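Local coordinates for nitrogenase molybdenum-iron protein beta chain (Clostridium pasteurianum, PDB 4WES) that forms, with the alpha chain, the molybdenum-iron component of nitrogenase, which reduces dinitrogen to ammonium, the two chains sharing an [8Fe-7S] cluster, at residues E293-Q298 with V425-A430; K339-G344 with M348-E353; K352-M357 with S366-E371; Y420-V425 with A430-E435. All coordinates share one frame; numbering follows the deposited sequence. Where two conformers were deposited one is given.

Contact 1: E293-Q298 with V425-A430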
# COMPACT_ATOMS: atom_id res chain seq x y z
N GLU B 293 -17.25 -18.10 9.48
CA GLU B 293 -17.61 -18.56 8.15
C GLU B 293 -17.73 -17.42 7.16
O GLU B 293 -17.31 -17.55 6.00
CB GLU B 293 -18.86 -19.45 8.21
CG GLU B 293 -19.15 -20.05 6.85
CD GLU B 293 -20.06 -21.23 6.84
OE1 GLU B 293 -20.55 -21.54 5.73
OE2 GLU B 293 -20.27 -21.85 7.92
N GLU B 294 -18.32 -16.29 7.59
CA GLU B 294 -18.41 -15.13 6.68
C GLU B 294 -17.01 -14.66 6.28
O GLU B 294 -16.77 -14.35 5.11
CB GLU B 294 -19.19 -13.98 7.33
CG GLU B 294 -19.41 -12.83 6.38
CD GLU B 294 -19.91 -11.56 7.00
OE1 GLU B 294 -19.42 -11.16 8.07
OE2 GLU B 294 -20.80 -10.91 6.37
N GLU B 295 -16.10 -14.54 7.25
CA GLU B 295 -14.73 -14.09 6.95
C GLU B 295 -14.04 -15.01 5.92
O GLU B 295 -13.41 -14.53 4.97
CB GLU B 295 -13.87 -14.09 8.21
CG GLU B 295 -14.31 -13.25 9.36
CD GLU B 295 -13.65 -13.54 10.73
OE1 GLU B 295 -12.58 -14.17 10.80
OE2 GLU B 295 -14.25 -13.08 11.78
N ARG B 296 -14.18 -16.31 6.11
CA ARG B 296 -13.62 -17.25 5.15
C ARG B 296 -14.20 -17.01 3.78
O ARG B 296 -13.51 -17.00 2.76
CB ARG B 296 -13.82 -18.69 5.60
CG ARG B 296 -13.16 -19.68 4.66
CD ARG B 296 -13.46 -21.10 5.10
NE ARG B 296 -12.71 -22.11 4.33
CZ ARG B 296 -12.96 -22.50 3.07
NH1 ARG B 296 -14.03 -22.06 2.41
NH2 ARG B 296 -12.15 -23.36 2.48
N GLY B 297 -15.53 -16.87 3.71
CA GLY B 297 -16.16 -16.65 2.44
C GLY B 297 -15.82 -15.34 1.77
O GLY B 297 -15.84 -15.25 0.55
N GLN B 298 -15.53 -14.31 2.57
CA GLN B 298 -15.02 -13.06 2.01
C GLN B 298 -13.61 -13.27 1.43
O GLN B 298 -13.28 -12.71 0.38
CB GLN B 298 -14.99 -11.96 3.07
CG GLN B 298 -16.38 -11.47 3.47
CD GLN B 298 -16.31 -10.59 4.69
OE1 GLN B 298 -15.59 -10.88 5.66
NE2 GLN B 298 -17.05 -9.51 4.66
N VAL B 425 -2.22 -13.65 9.92
CA VAL B 425 -2.86 -14.93 10.16
C VAL B 425 -4.38 -14.84 10.07
O VAL B 425 -4.98 -13.75 10.13
CB VAL B 425 -2.46 -15.51 11.54
CG1 VAL B 425 -0.98 -15.75 11.60
CG2 VAL B 425 -2.96 -14.63 12.70
N GLY B 426 -5.01 -16.00 9.98
CA GLY B 426 -6.45 -16.08 9.92
C GLY B 426 -7.03 -15.68 8.58
O GLY B 426 -6.31 -15.31 7.64
N TYR B 427 -8.35 -15.77 8.44
CA TYR B 427 -8.99 -15.29 7.23
C TYR B 427 -8.82 -13.79 7.10
O TYR B 427 -8.60 -13.29 5.98
CB TYR B 427 -10.47 -15.70 7.21
CG TYR B 427 -10.67 -17.19 7.43
CD1 TYR B 427 -10.15 -18.13 6.55
CD2 TYR B 427 -11.39 -17.67 8.52
CE1 TYR B 427 -10.31 -19.50 6.75
CE2 TYR B 427 -11.55 -19.02 8.73
CZ TYR B 427 -11.02 -19.94 7.85
OH TYR B 427 -11.19 -21.28 8.08
N LYS B 428 -8.88 -13.07 8.21
CA LYS B 428 -8.69 -11.63 8.22
C LYS B 428 -7.31 -11.23 7.69
O LYS B 428 -7.15 -10.31 6.87
CB LYS B 428 -8.86 -11.12 9.65
CG LYS B 428 -8.68 -9.64 9.89
CD LYS B 428 -8.92 -9.12 11.32
CE LYS B 428 -8.54 -7.63 11.35
NZ LYS B 428 -8.43 -7.03 12.72
N GLY B 429 -6.28 -11.91 8.18
CA GLY B 429 -4.92 -11.64 7.74
C GLY B 429 -4.71 -12.02 6.29
O GLY B 429 -3.99 -11.34 5.55
N ALA B 430 -5.34 -13.10 5.84
CA ALA B 430 -5.24 -13.52 4.45
C ALA B 430 -5.84 -12.48 3.52
O ALA B 430 -5.29 -12.21 2.45
CB ALA B 430 -5.94 -14.86 4.26
O HOH W 1 -9.88 -14.55 10.55

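Contact 2: K339-G344 with M348-E353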
# COMPACT_ATOMS: atom_id res chain seq x y z
N LYS B 339 8.50 -19.49 -6.52
CA LYS B 339 9.58 -19.72 -7.47
C LYS B 339 10.91 -19.90 -6.75
O LYS B 339 11.66 -20.82 -7.07
CB LYS B 339 9.61 -18.57 -8.46
CG LYS B 339 10.74 -18.62 -9.45
CD LYS B 339 10.68 -19.84 -10.31
CE LYS B 339 11.69 -19.70 -11.44
NZ LYS B 339 11.54 -20.86 -12.34
N TYR B 340 11.20 -18.99 -5.83
CA TYR B 340 12.43 -19.02 -5.02
C TYR B 340 11.96 -18.93 -3.59
O TYR B 340 11.26 -18.00 -3.24
CB TYR B 340 13.38 -17.87 -5.34
CG TYR B 340 13.78 -17.78 -6.79
CD1 TYR B 340 14.15 -18.91 -7.53
CD2 TYR B 340 13.79 -16.57 -7.48
CE1 TYR B 340 14.49 -18.83 -8.86
CE2 TYR B 340 14.15 -16.48 -8.81
CZ TYR B 340 14.50 -17.62 -9.48
OH TYR B 340 14.83 -17.58 -10.82
N VAL B 341 12.36 -19.89 -2.76
CA VAL B 341 11.81 -20.02 -1.40
C VAL B 341 12.99 -20.32 -0.47
O VAL B 341 13.58 -21.40 -0.56
CB VAL B 341 10.74 -21.11 -1.31
CG1 VAL B 341 10.01 -20.98 0.02
CG2 VAL B 341 9.74 -21.04 -2.45
N VAL B 342 13.30 -19.38 0.43
CA VAL B 342 14.50 -19.46 1.24
C VAL B 342 14.25 -19.14 2.69
O VAL B 342 13.52 -18.20 3.01
CB VAL B 342 15.59 -18.52 0.67
CG1 VAL B 342 16.79 -18.40 1.60
CG2 VAL B 342 16.03 -19.03 -0.69
N THR B 343 14.88 -19.92 3.58
CA THR B 343 15.01 -19.52 4.97
C THR B 343 16.47 -19.59 5.37
O THR B 343 17.20 -20.47 4.89
CB THR B 343 14.16 -20.40 5.90
OG1 THR B 343 14.28 -19.90 7.25
CG2 THR B 343 14.54 -21.83 5.91
N GLY B 344 16.87 -18.71 6.28
CA GLY B 344 18.18 -18.83 6.90
C GLY B 344 18.24 -19.79 8.07
O GLY B 344 19.32 -20.12 8.54
N MET B 348 15.56 -29.64 8.19
CA MET B 348 15.06 -30.32 6.99
C MET B 348 13.57 -30.17 6.77
O MET B 348 13.09 -30.34 5.66
CB MET B 348 15.39 -31.82 7.05
CG MET B 348 16.87 -32.09 7.23
SD MET B 348 17.82 -31.55 5.80
CE MET B 348 18.25 -29.85 6.16
N LYS B 349 12.82 -29.85 7.83
CA LYS B 349 11.37 -29.80 7.69
C LYS B 349 10.92 -28.84 6.60
O LYS B 349 10.06 -29.16 5.80
CB LYS B 349 10.69 -29.47 9.01
CG LYS B 349 9.19 -29.64 8.93
CD LYS B 349 8.52 -29.54 10.28
CE LYS B 349 7.04 -29.92 10.17
NZ LYS B 349 6.37 -29.26 9.01
N PHE B 350 11.54 -27.66 6.58
CA PHE B 350 11.20 -26.63 5.58
C PHE B 350 11.33 -27.18 4.18
O PHE B 350 10.44 -27.02 3.33
CB PHE B 350 12.12 -25.44 5.80
CG PHE B 350 11.94 -24.30 4.85
CD1 PHE B 350 12.69 -24.20 3.68
CD2 PHE B 350 11.14 -23.22 5.17
CE1 PHE B 350 12.60 -23.08 2.86
CE2 PHE B 350 11.06 -22.13 4.37
CZ PHE B 350 11.78 -22.04 3.21
N GLN B 351 12.47 -27.81 3.90
CA GLN B 351 12.70 -28.37 2.58
C GLN B 351 11.64 -29.41 2.22
O GLN B 351 11.08 -29.39 1.12
CB GLN B 351 14.06 -29.05 2.57
CG GLN B 351 14.51 -29.50 1.21
CD GLN B 351 15.21 -28.39 0.46
OE1 GLN B 351 16.10 -27.73 1.00
NE2 GLN B 351 14.80 -28.17 -0.77
N LYS B 352 11.39 -30.32 3.14
CA LYS B 352 10.42 -31.37 2.88
C LYS B 352 9.02 -30.81 2.64
O LYS B 352 8.34 -31.23 1.70
CB LYS B 352 10.39 -32.35 4.05
CG LYS B 352 11.60 -33.25 4.11
CD LYS B 352 11.55 -34.15 5.33
CE LYS B 352 12.88 -34.81 5.64
NZ LYS B 352 12.83 -35.37 7.02
N GLU B 353 8.59 -29.88 3.48
CA GLU B 353 7.24 -29.35 3.35
C GLU B 353 7.05 -28.54 2.08
O GLU B 353 6.02 -28.65 1.42
CB GLU B 353 6.85 -28.54 4.58
CG GLU B 353 6.84 -29.34 5.85
CD GLU B 353 5.73 -30.32 5.88
OE1 GLU B 353 4.56 -29.91 5.70
OE2 GLU B 353 6.02 -31.51 6.10

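Contact 3: K352-M357 with S366-E371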
# COMPACT_ATOMS: atom_id res chain seq x y z
N LYS B 352 11.39 -30.32 3.14
CA LYS B 352 10.42 -31.37 2.88
C LYS B 352 9.02 -30.81 2.64
O LYS B 352 8.34 -31.23 1.70
CB LYS B 352 10.39 -32.35 4.05
CG LYS B 352 11.60 -33.25 4.11
CD LYS B 352 11.55 -34.15 5.33
CE LYS B 352 12.88 -34.81 5.64
NZ LYS B 352 12.83 -35.37 7.02
N GLU B 353 8.59 -29.88 3.48
CA GLU B 353 7.24 -29.35 3.35
C GLU B 353 7.05 -28.54 2.08
O GLU B 353 6.02 -28.65 1.42
CB GLU B 353 6.85 -28.54 4.58
CG GLU B 353 6.84 -29.34 5.85
CD GLU B 353 5.73 -30.32 5.88
OE1 GLU B 353 4.56 -29.91 5.70
OE2 GLU B 353 6.02 -31.51 6.10
N ILE B 354 8.00 -27.69 1.75
CA ILE B 354 7.94 -26.85 0.55
C ILE B 354 7.98 -27.74 -0.70
O ILE B 354 7.19 -27.60 -1.64
CB ILE B 354 9.11 -25.82 0.46
CG1 ILE B 354 9.12 -24.77 1.60
CG2 ILE B 354 9.06 -25.09 -0.87
CD1 ILE B 354 7.87 -23.91 1.71
N ASP B 355 8.94 -28.65 -0.72
CA ASP B 355 9.04 -29.55 -1.86
C ASP B 355 7.73 -30.30 -2.07
O ASP B 355 7.27 -30.48 -3.21
CB ASP B 355 10.19 -30.54 -1.70
CG ASP B 355 11.57 -29.94 -1.94
OD1 ASP B 355 11.70 -28.82 -2.44
OD2 ASP B 355 12.57 -30.67 -1.64
N ALA B 356 7.14 -30.77 -0.97
CA ALA B 356 5.92 -31.56 -1.09
C ALA B 356 4.75 -30.74 -1.63
O ALA B 356 3.98 -31.25 -2.47
CB ALA B 356 5.55 -32.17 0.26
N MET B 357 4.58 -29.50 -1.19
CA MET B 357 3.46 -28.70 -1.71
C MET B 357 3.68 -28.33 -3.18
O MET B 357 2.72 -28.27 -3.93
CB MET B 357 3.14 -27.49 -0.83
CG MET B 357 4.22 -26.43 -0.83
SD MET B 357 3.85 -25.02 0.21
CE MET B 357 3.90 -25.77 1.84
N SER B 366 11.25 -24.68 -9.39
CA SER B 366 11.48 -23.75 -8.28
C SER B 366 12.76 -24.11 -7.54
O SER B 366 13.23 -25.25 -7.60
CB SER B 366 10.29 -23.77 -7.34
OG SER B 366 9.13 -23.28 -7.99
N LYS B 367 13.31 -23.14 -6.85
CA LYS B 367 14.51 -23.33 -6.04
C LYS B 367 14.13 -23.10 -4.60
O LYS B 367 13.66 -22.03 -4.25
CB LYS B 367 15.66 -22.41 -6.44
CG LYS B 367 16.12 -22.57 -7.88
CD LYS B 367 17.34 -21.70 -8.20
CE LYS B 367 17.86 -21.95 -9.60
NZ LYS B 367 19.09 -21.14 -9.86
N VAL B 368 14.37 -24.09 -3.76
CA VAL B 368 14.08 -24.07 -2.35
C VAL B 368 15.39 -24.26 -1.61
O VAL B 368 16.13 -25.22 -1.93
CB VAL B 368 13.12 -25.20 -2.01
CG1 VAL B 368 12.82 -25.24 -0.53
CG2 VAL B 368 11.83 -25.08 -2.81
N LYS B 369 15.75 -23.39 -0.68
CA LYS B 369 17.01 -23.54 -0.00
C LYS B 369 16.89 -23.22 1.48
O LYS B 369 16.38 -22.17 1.89
CB LYS B 369 18.09 -22.66 -0.63
CG LYS B 369 19.48 -22.90 -0.06
CD LYS B 369 20.56 -22.14 -0.81
CE LYS B 369 21.89 -22.31 -0.17
NZ LYS B 369 22.96 -21.56 -0.90
N VAL B 370 17.39 -24.14 2.28
CA VAL B 370 17.58 -23.97 3.71
C VAL B 370 19.00 -23.43 3.94
O VAL B 370 19.97 -23.89 3.30
CB VAL B 370 17.37 -25.31 4.42
CG1 VAL B 370 17.79 -25.27 5.87
CG2 VAL B 370 15.92 -25.73 4.29
N GLU B 371 19.14 -22.48 4.84
CA GLU B 371 20.41 -21.80 5.03
C GLU B 371 20.88 -21.12 3.73
O GLU B 371 22.06 -21.07 3.43
CB GLU B 371 21.47 -22.67 5.67
CG GLU B 371 21.10 -23.14 7.06
CD GLU B 371 22.20 -23.92 7.69
OE1 GLU B 371 23.07 -23.33 8.37
OE2 GLU B 371 22.24 -25.13 7.47

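Contact 4: Y420-V425 with A430-E435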
# COMPACT_ATOMS: atom_id res chain seq x y z
N TYR B 420 2.60 -3.32 12.26
CA TYR B 420 2.48 -4.18 13.43
C TYR B 420 1.06 -4.18 14.02
O TYR B 420 0.79 -4.93 14.95
CB TYR B 420 3.54 -3.81 14.51
CG TYR B 420 3.80 -2.34 14.51
CD1 TYR B 420 4.91 -1.84 13.84
CD2 TYR B 420 2.92 -1.42 15.09
CE1 TYR B 420 5.12 -0.49 13.71
CE2 TYR B 420 3.13 -0.07 14.99
CZ TYR B 420 4.23 0.41 14.28
OH TYR B 420 4.43 1.74 14.08
N TYR B 421 0.15 -3.39 13.46
CA TYR B 421 -1.25 -3.46 13.81
C TYR B 421 -2.04 -4.40 12.89
O TYR B 421 -3.22 -4.59 13.13
CB TYR B 421 -1.87 -2.05 13.82
CG TYR B 421 -1.22 -1.08 14.81
CD1 TYR B 421 -1.00 -1.38 16.17
CD2 TYR B 421 -0.82 0.14 14.39
CE1 TYR B 421 -0.38 -0.47 17.02
CE2 TYR B 421 -0.24 1.06 15.23
CZ TYR B 421 0.02 0.75 16.53
OH TYR B 421 0.69 1.71 17.36
N ASN B 422 -1.40 -4.95 11.85
CA ASN B 422 -2.14 -5.81 10.92
C ASN B 422 -1.72 -7.26 11.02
O ASN B 422 -0.55 -7.61 10.93
CB ASN B 422 -2.13 -5.36 9.45
CG ASN B 422 -1.30 -4.12 9.19
OD1 ASN B 422 -0.41 -4.14 8.33
ND2 ASN B 422 -1.59 -3.03 9.90
N PRO B 423 -2.71 -8.14 11.21
CA PRO B 423 -2.37 -9.54 11.25
C PRO B 423 -2.10 -10.07 9.85
O PRO B 423 -2.64 -9.53 8.87
CB PRO B 423 -3.66 -10.20 11.79
CG PRO B 423 -4.76 -9.30 11.29
CD PRO B 423 -4.16 -7.91 11.38
N LYS B 424 -1.26 -11.12 9.77
CA LYS B 424 -1.13 -11.94 8.59
C LYS B 424 -1.83 -13.27 8.70
O LYS B 424 -1.97 -13.95 7.69
CB LYS B 424 0.37 -12.16 8.23
CG LYS B 424 1.13 -13.02 9.28
CD LYS B 424 2.61 -13.32 9.02
CE LYS B 424 3.51 -13.04 10.24
NZ LYS B 424 4.94 -12.92 9.83
N VAL B 425 -2.22 -13.65 9.92
CA VAL B 425 -2.86 -14.93 10.16
C VAL B 425 -4.38 -14.84 10.07
O VAL B 425 -4.98 -13.75 10.13
CB VAL B 425 -2.46 -15.51 11.54
CG1 VAL B 425 -0.98 -15.75 11.60
CG2 VAL B 425 -2.96 -14.63 12.70
N ALA B 430 -5.34 -13.10 5.84
CA ALA B 430 -5.24 -13.52 4.45
C ALA B 430 -5.84 -12.48 3.52
O ALA B 430 -5.29 -12.21 2.45
CB ALA B 430 -5.94 -14.86 4.26
N ILE B 431 -6.97 -11.89 3.92
CA ILE B 431 -7.59 -10.83 3.14
C ILE B 431 -6.61 -9.66 3.00
O ILE B 431 -6.43 -9.11 1.91
CB ILE B 431 -8.93 -10.40 3.80
CG1 ILE B 431 -9.97 -11.49 3.57
CG2 ILE B 431 -9.40 -9.04 3.30
CD1 ILE B 431 -11.23 -11.33 4.46
N ARG B 432 -5.99 -9.26 4.10
CA ARG B 432 -5.02 -8.17 4.06
C ARG B 432 -3.86 -8.48 3.14
O ARG B 432 -3.41 -7.61 2.37
CB ARG B 432 -4.52 -7.86 5.46
CG ARG B 432 -5.56 -7.25 6.39
CD ARG B 432 -5.74 -5.74 6.19
NE ARG B 432 -4.49 -4.98 6.26
CZ ARG B 432 -4.37 -3.68 6.02
NH1 ARG B 432 -5.43 -2.93 5.68
NH2 ARG B 432 -3.18 -3.10 6.11
N LEU B 433 -3.37 -9.72 3.16
CA LEU B 433 -2.28 -10.14 2.27
C LEU B 433 -2.68 -10.06 0.81
O LEU B 433 -1.89 -9.60 -0.03
CB LEU B 433 -1.81 -11.55 2.62
CG LEU B 433 -0.93 -11.68 3.85
CD1 LEU B 433 -0.77 -13.15 4.21
CD2 LEU B 433 0.42 -10.99 3.66
N VAL B 434 -3.88 -10.55 0.45
CA VAL B 434 -4.27 -10.49 -0.93
C VAL B 434 -4.41 -9.06 -1.42
O VAL B 434 -4.00 -8.72 -2.53
CB VAL B 434 -5.58 -11.27 -1.21
CG1 VAL B 434 -6.01 -11.17 -2.65
CG2 VAL B 434 -5.38 -12.73 -0.79
N GLU B 435 -4.98 -8.19 -0.59
CA GLU B 435 -5.05 -6.78 -0.93
C GLU B 435 -3.66 -6.19 -1.14
O GLU B 435 -3.43 -5.49 -2.13
CB GLU B 435 -5.80 -6.01 0.15
CG GLU B 435 -5.93 -4.55 -0.19
CD GLU B 435 -6.49 -3.67 0.87
OE1 GLU B 435 -6.44 -4.06 2.09
OE2 GLU B 435 -6.93 -2.57 0.51

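Contact 1: E293-Q298 with V425-A430
The aliphatic stem of R296 lies across one face of the Y427 ring, and this is where helix 290-305 meets the first turn of helix 426-448. R296 CB stands 3.6 Å from the centroid of the Y427 ring, only 4° off the normal, a CH-pi contact. With CG anti to the backbone N (chi1 -176°) and the chain extended as far as NE, the stem runs on towards the phenol end: R296 CG sits 3.5 Å from Y427 CE1, and CD passes near OH. The guanidinium plane is turned 75° from the ring. Arginine suits the place because its methylenes cover the aromatic face while its charge goes elsewhere: R296 NE and Y427 OH both reach D274, one by a salt bridge and the other by a hydrogen bond. The E295 side is looser. E295 CB meets Y427 CB at 3.9 Å, but a water bridges its carboxylate to helix 426-448; this water donates to E295 OE1 (2.7 Å) and accepts from K428 N (2.9 Å). R189 pairs with the same carboxylate. Helix 270-284 packs against Y427 through T273 and I277, helix 181-193 flanks E295 and K428, and W519 of the alpha chain also packs on the tyrosine.

Contact 2: K339-G344 with M348-E353
V341, V342 and T343 all meet the ring of F350, a residue of helix 348-360, which packs on strand 337-343 in a beta-alpha-beta unit of a parallel sheet. The short segments of helix and strand run nearly antiparallel, 169° apart with axes 9.9 Å from each other, as expected where a helix returns over the strand it follows. V341 comes first: its CB points to the helix, and V341 CG1 reaches F350 CZ at 3.8 Å. A branched valine suits this buried strand position, filling space close to the backbone, and I324 and S328 of helix 321-333 touch it too. The carbonyl oxygen of V341 lies at the ring edge, in the ring plane. V342 turns its side chain to the other face of the sheet, towards V377 and W380 of helix 374-383, and offers F350 only backbone, V342 C being 3.8 Å from F350 CZ. T343 faces the helix again and divides its two branches. OG1, anti to the backbone N (chi1 -177°), is hydrogen-bonded to G319 O and T345 N, which satisfies the hydroxyl at the end of the strand. That leaves the methyl for the aromatic ring, an apolar partner that suits the ring face: T343 CG2 sits 3.5 Å from the F350 centroid and 3° off the normal, almost exactly above its centre.

Contact 3: K352-M357 with S366-E371
V368 reaches from its strand to I354 and D355 on helix 348-360, and both of its methyls take part. V368 CB, directed towards the helix, lies 3.9 Å from D355 OD1, the carboxylate oxygen that borders the outer side of the contact. From there the side chain forks. V368 CG1, anti to the backbone N at chi1 178°, meets I354 at two atoms, CG2 at 3.8 Å and CB at 3.9 Å. V368 CG2, the other tip, touches both helix residues: it is 3.8 Å from D355 OD1 and 3.4 Å from I354 CG2, a short approach that is doubtful as evidence of strain, because I354 was modelled in two conformers. This is the second half of a beta-alpha-beta crossover, in which helix 348-360 leads from strand 337-343 into strand 367-370, an outermost strand of the parallel sheet within this chain. The isoleucine serves both strands, since it also packs on V341 of the neighbouring one. Its CG2 is anti to the backbone N, which turns that branch to V368, whereas CG1 and the tip beyond it lead away from strand 367-370. Beta-branched residues fit both partners, presenting methyls close to the backbone, where helix and strand come near each other. D355 belongs at the partly exposed margin: OD1 lies beside the valine, while OD2 accepts a weak hydrogen bond from Q351 NE2. The same Q351 NE2 also gives a weak hydrogen bond to V368 O, so a single amide on the preceding helical turn links the aspartate with the strand backbone.

Contact 4: Y420-V425 with A430-E435
N422 and R432 cross at about a right angle, with the planes of amide and guanidinium 60° apart. N422 OD1 lies oblique to the guanidinium, 3.7 Å from R432 NH2, which is as far from N422 CG, while R432 NE lies 4.0 Å from N422 CB. N422 was modelled in two conformers, so these distances hold for one of them, and 3.7 Å makes no hydrogen bond. The arginine gets there by folding: after CG leaves beside the backbone N, the chain bends at chi2 and again at chi3, which brings the guanidinium back beside the asparagine. These polar groups lie at the boundary with the second copy of the beta chain, whose N422 OD1 accepts a weak hydrogen bond from R432 NH1 and whose N422 ND2 donates to E435 OE1. Long, flexible arginine and a compact amide probably suit a boundary where both can also reach the second beta subunit. The local pattern is a loop that runs directly into helix 426-448 and folds beside the first turns of the helix it precedes. P423 contributes backbone here, P423 O lying 4.2 Å from R432 CB. Further along, K424 meets the buried L433. L433 CD1 extends to 3.8 Å from K424 O and 4.3 Å from K424 CB, covering the loop with an apolar branch. The lysine chain leads away from the helix, carrying NZ to a salt bridge with E323 and a cation-pi contact with F409, while D183 OD2 accepts hydrogen bonds from K424 N and V425 N.

The four contacts form two pairs. Contacts 2 and 3, with centres 4 Å apart, share K352 and E353 of helix 348-360 and bind it to adjacent strands 337-343 and 367-370 of one parallel sheet, together completing a beta-alpha-beta unit. Contacts 1 and 4, with centres 10 Å apart, share V425 and A430 and use helix 426-448; I431 of contact 4 packs on E295 and Q298 of contact 1. The pairs remain separate, their nearest atoms about 12 to 15 Å apart. Along the chain, contact 1 opens first, contacts 2 and 3 follow within its span, and contact 4 comes last, its segments alternating with those of contact 1. Contacts 1 and 4 lie at the interface between the two beta chains.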